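Local coordinates for protein (R)-specific secondary-alkylsulfatase (Pseudomonas sp., PDB 4AXH) that hydrolyses (R)-configured secondary alkyl sulfates to (S)-alcohols and sulfate with inversion of configuration, using a two-zinc metallo-beta-lactamase-type active site, at residues Y125-L130 against R157-L162; L146-T151 against I182-G187; T151-A156 against T258-A263. All blocks are in the same frame, centred on the assembly; numbering follows the deposited sequence.

In the fold
All three contacts lie in the metallo-beta-lactamase part of the chain, on the same side of its centre. Contacts 2 and 3 share Thr151 and have centres about 7 Å apart; contact 1 lies about 11 Å from contact 2 and about 13 Å from contact 3, centre to centre. Helix 153-164 serves contact 3 with its first turn and contact 1 with its middle, where it packs on the mixed sheet that holds strands 124-128 and 144-147. The chain order is 125-130, 146-151, 151-156, 157-162, 182-187, 258-263. The last two segments come back to the stretch running from strand 144-147 into helix 153-164, with a zinc site at contact 2.

Contact 1: Y125-L130 against R157-L162; sequences YQVRGL and RAALDL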
loop_
_atom_site.group_PDB
_atom_site.type_symbol
_atom_site.label_atom_id
_atom_site.label_comp_id
_atom_site.label_asym_id
_atom_site.label_seq_id
_atom_site.Cartn_x
_atom_site.Cartn_y
_atom_site.Cartn_z
ATOM N N TYR A 125 -17.476 -16.896 -29.925
ATOM C CA TYR A 125 -18.527 -17.068 -28.940
ATOM C C TYR A 125 -18.046 -16.793 -27.514
ATOM O O TYR A 125 -16.846 -16.645 -27.254
ATOM C CB TYR A 125 -19.156 -18.469 -29.051
ATOM C CG TYR A 125 -19.638 -18.788 -30.447
ATOM C CD1 TYR A 125 -18.750 -19.207 -31.435
ATOM C CD2 TYR A 125 -20.975 -18.648 -30.793
ATOM C CE1 TYR A 125 -19.176 -19.432 -32.740
ATOM C CE2 TYR A 125 -21.421 -18.934 -32.084
ATOM C CZ TYR A 125 -20.515 -19.311 -33.057
ATOM O OH TYR A 125 -20.934 -19.560 -34.344
ATOM N N GLN A 126 -19.003 -16.701 -26.587
ATOM C CA GLN A 126 -18.714 -16.424 -25.208
ATOM C C GLN A 126 -19.719 -17.136 -24.334
ATOM O O GLN A 126 -20.910 -17.186 -24.670
ATOM C CB GLN A 126 -18.775 -14.911 -24.995
ATOM C CG GLN A 126 -17.817 -14.380 -23.950
ATOM C CD GLN A 126 -17.504 -12.913 -24.160
ATOM O OE1 GLN A 126 -16.262 -12.552 -23.916
ATOM N NE2 GLN A 126 -18.380 -12.084 -24.451
ATOM N N VAL A 127 -19.236 -17.719 -23.230
ATOM C CA VAL A 127 -20.079 -18.346 -22.227
ATOM C C VAL A 127 -19.977 -17.433 -21.035
ATOM O O VAL A 127 -18.878 -17.188 -20.497
ATOM C CB VAL A 127 -19.728 -19.816 -21.874
ATOM C CG1 VAL A 127 -20.722 -20.376 -20.849
ATOM C CG2 VAL A 127 -19.705 -20.700 -23.122
ATOM N N ARG A 128 -21.133 -16.876 -20.668
ATOM C CA ARG A 128 -21.278 -15.937 -19.565
ATOM C C ARG A 128 -22.341 -16.437 -18.609
ATOM O O ARG A 128 -23.317 -17.049 -19.045
ATOM C CB ARG A 128 -21.723 -14.563 -20.118
ATOM C CG ARG A 128 -20.849 -14.005 -21.225
ATOM C CD ARG A 128 -20.844 -12.504 -21.244
ATOM N NE ARG A 128 -22.137 -11.939 -21.619
ATOM C CZ ARG A 128 -22.536 -11.716 -22.868
ATOM N NH1 ARG A 128 -21.743 -12.015 -23.898
ATOM N NH2 ARG A 128 -23.724 -11.215 -23.101
ATOM N N GLY A 129 -22.173 -16.143 -17.326
ATOM C CA GLY A 129 -23.159 -16.500 -16.310
ATOM C C GLY A 129 -23.199 -17.938 -15.841
ATOM O O GLY A 129 -24.140 -18.352 -15.158
ATOM N N LEU A 130 -22.189 -18.725 -16.196
ATOM C CA LEU A 130 -22.132 -20.109 -15.745
ATOM C C LEU A 130 -21.025 -20.201 -14.695
ATOM O O LEU A 130 -20.648 -21.303 -14.314
ATOM C CB LEU A 130 -21.875 -21.042 -16.947
ATOM C CG LEU A 130 -23.115 -21.566 -17.690
ATOM C CD1 LEU A 130 -23.653 -20.552 -18.655
ATOM C CD2 LEU A 130 -22.782 -22.781 -18.491
ATOM N N ARG A 157 -16.195 -27.234 -17.514
ATOM C CA ARG A 157 -16.826 -28.369 -18.188
ATOM C C ARG A 157 -18.236 -28.036 -18.651
ATOM O O ARG A 157 -18.573 -28.310 -19.798
ATOM C CB ARG A 157 -16.819 -29.622 -17.268
ATOM C CG ARG A 157 -17.182 -30.924 -17.947
ATOM C CD ARG A 157 -16.063 -31.504 -18.795
ATOM N NE ARG A 157 -15.992 -30.915 -20.139
ATOM C CZ ARG A 157 -16.772 -31.273 -21.146
ATOM N NH1 ARG A 157 -17.696 -32.217 -20.975
ATOM N NH2 ARG A 157 -16.659 -30.674 -22.328
ATOM N N ALA A 158 -19.049 -27.434 -17.778
ATOM C CA ALA A 158 -20.412 -27.050 -18.125
ATOM C C ALA A 158 -20.462 -26.009 -19.253
ATOM O O ALA A 158 -21.286 -26.144 -20.149
ATOM C CB ALA A 158 -21.152 -26.563 -16.888
ATOM N N ALA A 159 -19.584 -24.989 -19.215
ATOM C CA ALA A 159 -19.492 -23.942 -20.247
ATOM C C ALA A 159 -19.216 -24.555 -21.638
ATOM O O ALA A 159 -19.937 -24.288 -22.618
ATOM C CB ALA A 159 -18.377 -22.984 -19.889
ATOM N N LEU A 160 -18.180 -25.423 -21.690
ATOM C CA LEU A 160 -17.776 -26.183 -22.865
ATOM C C LEU A 160 -18.885 -27.172 -23.320
ATOM O O LEU A 160 -19.058 -27.370 -24.521
ATOM C CB LEU A 160 -16.498 -26.921 -22.510
ATOM C CG LEU A 160 -15.416 -26.948 -23.550
ATOM C CD1 LEU A 160 -14.646 -25.663 -23.585
ATOM C CD2 LEU A 160 -14.466 -28.099 -23.272
ATOM N N ASP A 161 -19.660 -27.744 -22.379
ATOM C CA ASP A 161 -20.763 -28.658 -22.693
ATOM C C ASP A 161 -21.878 -27.940 -23.459
ATOM O O ASP A 161 -22.382 -28.476 -24.473
ATOM C CB ASP A 161 -21.340 -29.322 -21.418
ATOM C CG ASP A 161 -20.615 -30.569 -20.917
ATOM O OD1 ASP A 161 -19.821 -31.155 -21.698
ATOM O OD2 ASP A 161 -20.910 -31.015 -19.774
ATOM N N LEU A 162 -22.264 -26.725 -22.955
ATOM C CA LEU A 162 -23.289 -25.837 -23.498
ATOM C C LEU A 162 -22.869 -25.366 -24.873
ATOM O O LEU A 162 -23.707 -25.342 -25.767
ATOM C CB LEU A 162 -23.540 -24.657 -22.545
ATOM C CG LEU A 162 -24.491 -23.531 -22.987
ATOM C CD1 LEU A 162 -25.898 -24.033 -23.202
ATOM C CD2 LEU A 162 -24.477 -22.401 -21.963
#
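Val127 rides on Ala159 with both methyl branches, one on the alanine methyl, the other on the backbone. CG1, anti to the backbone N (chi1 -178°), reaches the alanine methyl, CG1 to CB at 3.6 Å, while CG2 settles over the helix backbone, 3.6 Å from Ala159 O. Because Ala159 carries no more than a methyl, the helix comes close at this point: the CA atoms of Val127 and Ala159 are 6.0 Å apart, the nearest backbone approach of the two segments.

The larger bump is Leu130, from the turn that follows the strand. Its CD2 dips into the shallow hollow left by the two consecutive alanines, lying 3.9 Å from Ala159 CA and 4.4 Å from Ala158 CB. Leu162, one turn further along the helix than Ala158, borders it. Its CD2 is set against the fork of Leu130, 3.9 Å from CD1 and equally far from CD2, the two side chains passing at a slant. The same methyl of Leu162 grazes Val127 CG1 at 4.4 Å, which closes the apolar patch.

Leu117 of strand 116-119 touches both Val127 and Leu162, and Met135 of strand 135-138 lies against Ala159. This is the helix-on-sheet layer of the alpha-beta/beta-alpha sandwich of metallo-beta-lactamases, with helix 153-164 covering one face of the mixed sheet.

Contact 2: L146-T151 against I182-G187; sequences LIDTLT and IDHFGG. With ZN (zinc ion), chain C.
Asp148 OD2 takes the ND1 proton of His184 at 2.6 Å, and the same oxygen is hydrogen-bonded by Ser178 OG and Gln354 NE2. Three donors thus grip one buried carboxylate oxygen. The histidine bond is bent, with 140° at the hydrogen, and reaches OD2 from above the carboxylate plane, which is turned 68° from the ring. It leaves His184 NE2, across the ring, to bind zinc at 2.0 Å. The carboxylate is therefore a second-shell group that fixes the rotation of a metal ligand, and its charge probably makes the imidazole a stronger donor to the metal.

Asp183 comes at the same zinc through OD2, 2.2 Å away. Its CG lies between its own backbone N and carbonyl carbon (chi1 47°), an orientation that brings the carboxylate round to the metal beside the neighbouring imidazole. Asp310, His355 and water 2 complete the coordination. With His179 and His181, which bind the other zinc, Asp183 and His184 make up the HxHxDH zinc-binding motif of the metallo-beta-lactamase superfamily, here running into the short helix 182-185 that follows strand 172-176.

Behind the ligands, the main chains of the two segments lock together. Thr149 N gives a straight bond to His184 O, 2.8 Å long. Gly187 N meets Leu150 O at 3.1 Å, and water 1 links Asp183 O to Leu150 N, the latter bond weak. Gly186 and Gly187 have no side chain on the side facing the other segment, and Gly186 makes a CA-H...O contact with Thr151 O. Thr151 OG1 rests against Asp183 CB while its polar partner is Asp131.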
loop_
_atom_site.group_PDB
_atom_site.type_symbol
_atom_site.label_atom_id
_atom_site.label_comp_id
_atom_site.label_asym_id
_atom_site.label_seq_id
_atom_site.Cartn_x
_atom_site.Cartn_y
_atom_site.Cartn_z
ATOM N N LEU A 146 -9.165 -20.892 -26.685
ATOM C CA LEU A 146 -9.896 -20.419 -25.531
ATOM C C LEU A 146 -9.171 -19.311 -24.812
ATOM O O LEU A 146 -7.953 -19.347 -24.629
ATOM C CB LEU A 146 -10.077 -21.598 -24.584
ATOM C CG LEU A 146 -11.382 -22.310 -24.545
ATOM C CD1 LEU A 146 -11.786 -22.837 -25.889
ATOM C CD2 LEU A 146 -11.308 -23.432 -23.554
ATOM N N ILE A 147 -9.923 -18.315 -24.393
ATOM C CA ILE A 147 -9.370 -17.274 -23.533
ATOM C C ILE A 147 -10.101 -17.416 -22.222
ATOM O O ILE A 147 -11.318 -17.269 -22.176
ATOM C CB ILE A 147 -9.082 -15.828 -24.086
ATOM C CG1 ILE A 147 -9.392 -14.734 -23.075
ATOM C CG2 ILE A 147 -9.631 -15.517 -25.493
ATOM C CD1 ILE A 147 -8.306 -14.515 -22.126
ATOM N N ASP A 148 -9.351 -17.925 -21.225
ATOM C CA ASP A 148 -9.714 -18.277 -19.862
ATOM C C ASP A 148 -10.454 -19.593 -19.713
ATOM O O ASP A 148 -11.033 -20.123 -20.680
ATOM C CB ASP A 148 -10.283 -17.104 -19.053
ATOM C CG ASP A 148 -9.268 -16.001 -18.875
ATOM O OD1 ASP A 148 -8.066 -16.271 -19.051
ATOM O OD2 ASP A 148 -9.677 -14.859 -18.594
ATOM N N THR A 149 -10.390 -20.160 -18.489
ATOM C CA THR A 149 -10.947 -21.479 -18.197
ATOM C C THR A 149 -11.910 -21.489 -16.990
ATOM O O THR A 149 -12.102 -22.537 -16.359
ATOM C CB THR A 149 -9.772 -22.431 -17.973
ATOM O OG1 THR A 149 -9.086 -21.992 -16.809
ATOM C CG2 THR A 149 -8.801 -22.482 -19.154
ATOM N N LEU A 150 -12.510 -20.317 -16.674
ATOM C CA LEU A 150 -13.417 -20.103 -15.546
ATOM C C LEU A 150 -12.730 -20.415 -14.172
ATOM O O LEU A 150 -11.513 -20.634 -14.132
ATOM C CB LEU A 150 -14.763 -20.837 -15.739
ATOM C CG LEU A 150 -15.538 -20.660 -17.069
ATOM C CD1 LEU A 150 -16.840 -21.436 -17.046
ATOM C CD2 LEU A 150 -15.832 -19.201 -17.367
ATOM N N THR A 151 -13.506 -20.408 -13.060
ATOM C CA THR A 151 -13.021 -20.585 -11.686
ATOM C C THR A 151 -12.835 -22.046 -11.285
ATOM O O THR A 151 -11.947 -22.353 -10.482
ATOM C CB THR A 151 -14.027 -19.925 -10.694
ATOM O OG1 THR A 151 -14.490 -18.695 -11.222
ATOM C CG2 THR A 151 -13.451 -19.680 -9.348
ATOM N N ILE A 182 -7.753 -16.699 -9.988
ATOM C CA ILE A 182 -8.374 -18.025 -9.943
ATOM C C ILE A 182 -9.632 -18.188 -10.806
ATOM O O ILE A 182 -9.900 -19.286 -11.289
ATOM C CB ILE A 182 -8.538 -18.608 -8.513
ATOM C CG1 ILE A 182 -7.512 -18.010 -7.523
ATOM C CG2 ILE A 182 -8.416 -20.149 -8.540
ATOM C CD1 ILE A 182 -7.875 -18.098 -5.954
ATOM N N ASP A 183 -10.371 -17.106 -11.042
ATOM C CA ASP A 183 -11.575 -17.138 -11.870
ATOM C C ASP A 183 -11.239 -17.192 -13.358
ATOM O O ASP A 183 -12.133 -17.239 -14.214
ATOM C CB ASP A 183 -12.549 -15.978 -11.527
ATOM C CG ASP A 183 -11.960 -14.575 -11.384
ATOM O OD1 ASP A 183 -10.813 -14.446 -10.876
ATOM O OD2 ASP A 183 -12.658 -13.602 -11.730
ATOM N N HIS A 184 -9.940 -17.220 -13.669
ATOM C CA HIS A 184 -9.487 -17.243 -15.045
ATOM C C HIS A 184 -8.676 -18.477 -15.422
ATOM O O HIS A 184 -8.748 -18.902 -16.581
ATOM C CB HIS A 184 -8.828 -15.903 -15.401
ATOM C CG HIS A 184 -9.765 -14.753 -15.223
ATOM N ND1 HIS A 184 -10.618 -14.354 -16.233
ATOM C CD2 HIS A 184 -10.032 -14.026 -14.115
ATOM C CE1 HIS A 184 -11.367 -13.392 -15.722
ATOM N NE2 HIS A 184 -11.041 -13.146 -14.450
ATOM N N PHE A 185 -7.973 -19.104 -14.448
ATOM C CA PHE A 185 -7.185 -20.330 -14.679
ATOM C C PHE A 185 -7.737 -21.570 -13.946
ATOM O O PHE A 185 -7.333 -22.700 -14.253
ATOM C CB PHE A 185 -5.702 -20.116 -14.288
ATOM C CG PHE A 185 -5.396 -19.794 -12.835
ATOM C CD1 PHE A 185 -5.428 -20.786 -11.860
ATOM C CD2 PHE A 185 -4.981 -18.522 -12.460
ATOM C CE1 PHE A 185 -5.145 -20.487 -10.516
ATOM C CE2 PHE A 185 -4.665 -18.225 -11.117
ATOM C CZ PHE A 185 -4.767 -19.204 -10.151
ATOM N N GLY A 186 -8.613 -21.339 -12.964
ATOM C CA GLY A 186 -9.154 -22.338 -12.047
ATOM C C GLY A 186 -9.765 -23.599 -12.587
ATOM O O GLY A 186 -9.743 -24.619 -11.911
ATOM N N GLY A 187 -10.346 -23.529 -13.772
ATOM C CA GLY A 187 -11.005 -24.673 -14.390
ATOM C C GLY A 187 -10.267 -25.339 -15.522
ATOM O O GLY A 187 -10.829 -26.231 -16.168
HETATM ZN ZN ZN C . -12.025 -12.030 -13.075
HETATM O O HOH W 1 -12.884 -17.470 -16.997
HETATM O O HOH W 2 -10.656 -11.785 -11.488
#

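Contact 3: T151-A156 against T258-A263; sequences TTAETA and TNTLVA
Ala153, in the first turn of its helix, donates its backbone N-H to Thr258 O at 3.0 Å. Alongside, Asn259 reaches back with its amide: ND2 bonds to Thr151 O at 2.9 Å, the acceptor near the amide plane but the donor above the carbonyl plane. That ND2 also lies 3.6 Å from the methyl CG2 of Thr152. These two bonds mark the close-fitting part of the contact, where Thr152 and Asn259 are both buried.

Glu154 serves the looser flank. Bent at chi2 (86°), its chain folds back to meet Thr258 at about a right angle, and OE1 accepts Thr258 N through its syn lone pair, 3.2 Å away and nearly straight at 177°. Thr258 OG1 makes only weak approaches to the carboxylate, and this side, with Glu154 and the Thr258 side chain, is the more exposed one.

Thr152 sits right before helix 153-164, and its OG1 bonds to Thr155 OG1, which Asp131 holds in turn. The arrangement is that of a helix start, with Thr152 at the N-cap position, pinned to a long loop beside the zinc site of a metallo-beta-lactamase fold.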
loop_
_atom_site.group_PDB
_atom_site.type_symbol
_atom_site.label_atom_id
_atom_site.label_comp_id
_atom_site.label_asym_id
_atom_site.label_seq_id
_atom_site.Cartn_x
_atom_site.Cartn_y
_atom_site.Cartn_z
ATOM N N THR A 151 -13.506 -20.408 -13.060
ATOM C CA THR A 151 -13.021 -20.585 -11.686
ATOM C C THR A 151 -12.835 -22.046 -11.285
ATOM O O THR A 151 -11.947 -22.353 -10.482
ATOM C CB THR A 151 -14.027 -19.925 -10.694
ATOM O OG1 THR A 151 -14.490 -18.695 -11.222
ATOM C CG2 THR A 151 -13.451 -19.680 -9.348
ATOM N N THR A 152 -13.743 -22.923 -11.737
ATOM C CA THR A 152 -13.758 -24.312 -11.320
ATOM C C THR A 152 -13.812 -25.289 -12.476
ATOM O O THR A 152 -14.277 -24.949 -13.565
ATOM C CB THR A 152 -14.899 -24.534 -10.340
ATOM O OG1 THR A 152 -16.141 -24.564 -11.050
ATOM C CG2 THR A 152 -14.952 -23.470 -9.239
ATOM N N ALA A 153 -13.363 -26.526 -12.235
ATOM C CA ALA A 153 -13.356 -27.584 -13.249
ATOM C C ALA A 153 -14.785 -27.918 -13.712
ATOM O O ALA A 153 -15.018 -28.152 -14.913
ATOM C CB ALA A 153 -12.656 -28.811 -12.678
ATOM N N GLU A 154 -15.750 -27.888 -12.763
ATOM C CA GLU A 154 -17.172 -28.178 -13.025
ATOM C C GLU A 154 -17.816 -27.116 -13.893
ATOM O O GLU A 154 -18.584 -27.459 -14.791
ATOM C CB GLU A 154 -17.976 -28.398 -11.713
ATOM C CG GLU A 154 -17.436 -29.497 -10.806
ATOM C CD GLU A 154 -16.354 -29.026 -9.860
ATOM O OE1 GLU A 154 -15.854 -27.895 -10.045
ATOM O OE2 GLU A 154 -15.986 -29.792 -8.942
ATOM N N THR A 155 -17.473 -25.829 -13.661
ATOM C CA THR A 155 -17.996 -24.729 -14.468
ATOM C C THR A 155 -17.360 -24.691 -15.856
ATOM O O THR A 155 -18.082 -24.572 -16.859
ATOM C CB THR A 155 -18.147 -23.411 -13.675
ATOM O OG1 THR A 155 -16.888 -22.991 -13.170
ATOM C CG2 THR A 155 -19.155 -23.521 -12.531
ATOM N N ALA A 156 -16.033 -24.901 -15.932
ATOM C CA ALA A 156 -15.295 -25.000 -17.201
ATOM C C ALA A 156 -15.913 -26.067 -18.099
ATOM O O ALA A 156 -16.180 -25.820 -19.275
ATOM C CB ALA A 156 -13.852 -25.351 -16.926
ATOM N N THR A 258 -13.922 -27.509 -7.473
ATOM C CA THR A 258 -12.494 -27.779 -7.544
ATOM C C THR A 258 -11.730 -26.700 -8.336
ATOM O O THR A 258 -12.098 -26.406 -9.478
ATOM C CB THR A 258 -12.285 -29.198 -8.090
ATOM O OG1 THR A 258 -12.784 -29.230 -9.424
ATOM C CG2 THR A 258 -13.042 -30.255 -7.294
ATOM N N ASN A 259 -10.666 -26.122 -7.723
ATOM C CA ASN A 259 -9.799 -25.130 -8.353
ATOM C C ASN A 259 -8.482 -25.796 -8.786
ATOM O O ASN A 259 -7.825 -26.516 -8.016
ATOM C CB ASN A 259 -9.540 -23.936 -7.434
ATOM C CG ASN A 259 -10.783 -23.331 -6.829
ATOM O OD1 ASN A 259 -10.940 -23.251 -5.599
ATOM N ND2 ASN A 259 -11.721 -22.934 -7.681
ATOM N N THR A 260 -8.125 -25.571 -10.054
ATOM C CA THR A 260 -6.973 -26.189 -10.700
ATOM C C THR A 260 -5.948 -25.168 -11.159
ATOM O O THR A 260 -6.252 -23.981 -11.279
ATOM C CB THR A 260 -7.427 -27.102 -11.883
ATOM O OG1 THR A 260 -7.714 -26.304 -13.032
ATOM C CG2 THR A 260 -8.601 -28.027 -11.532
ATOM N N LEU A 261 -4.731 -25.648 -11.433
ATOM C CA LEU A 261 -3.638 -24.830 -11.926
ATOM C C LEU A 261 -2.845 -25.632 -12.932
ATOM O O LEU A 261 -2.115 -26.529 -12.539
ATOM C CB LEU A 261 -2.734 -24.396 -10.773
ATOM C CG LEU A 261 -2.142 -23.008 -10.865
ATOM C CD1 LEU A 261 -1.736 -22.501 -9.476
ATOM C CD2 LEU A 261 -0.991 -22.967 -11.816
ATOM N N VAL A 262 -3.017 -25.368 -14.225
ATOM C CA VAL A 262 -2.193 -26.030 -15.224
ATOM C C VAL A 262 -1.173 -25.050 -15.791
ATOM O O VAL A 262 -1.539 -24.034 -16.384
ATOM C CB VAL A 262 -2.816 -27.063 -16.214
ATOM C CG1 VAL A 262 -4.232 -27.486 -15.834
ATOM C CG2 VAL A 262 -2.689 -26.646 -17.671
ATOM N N ALA A 263 0.109 -25.305 -15.501
ATOM C CA ALA A 263 1.227 -24.470 -15.914
ATOM C C ALA A 263 1.187 -24.061 -17.383
ATOM O O ALA A 263 0.912 -24.903 -18.244
ATOM C CB ALA A 263 2.529 -25.166 -15.606
#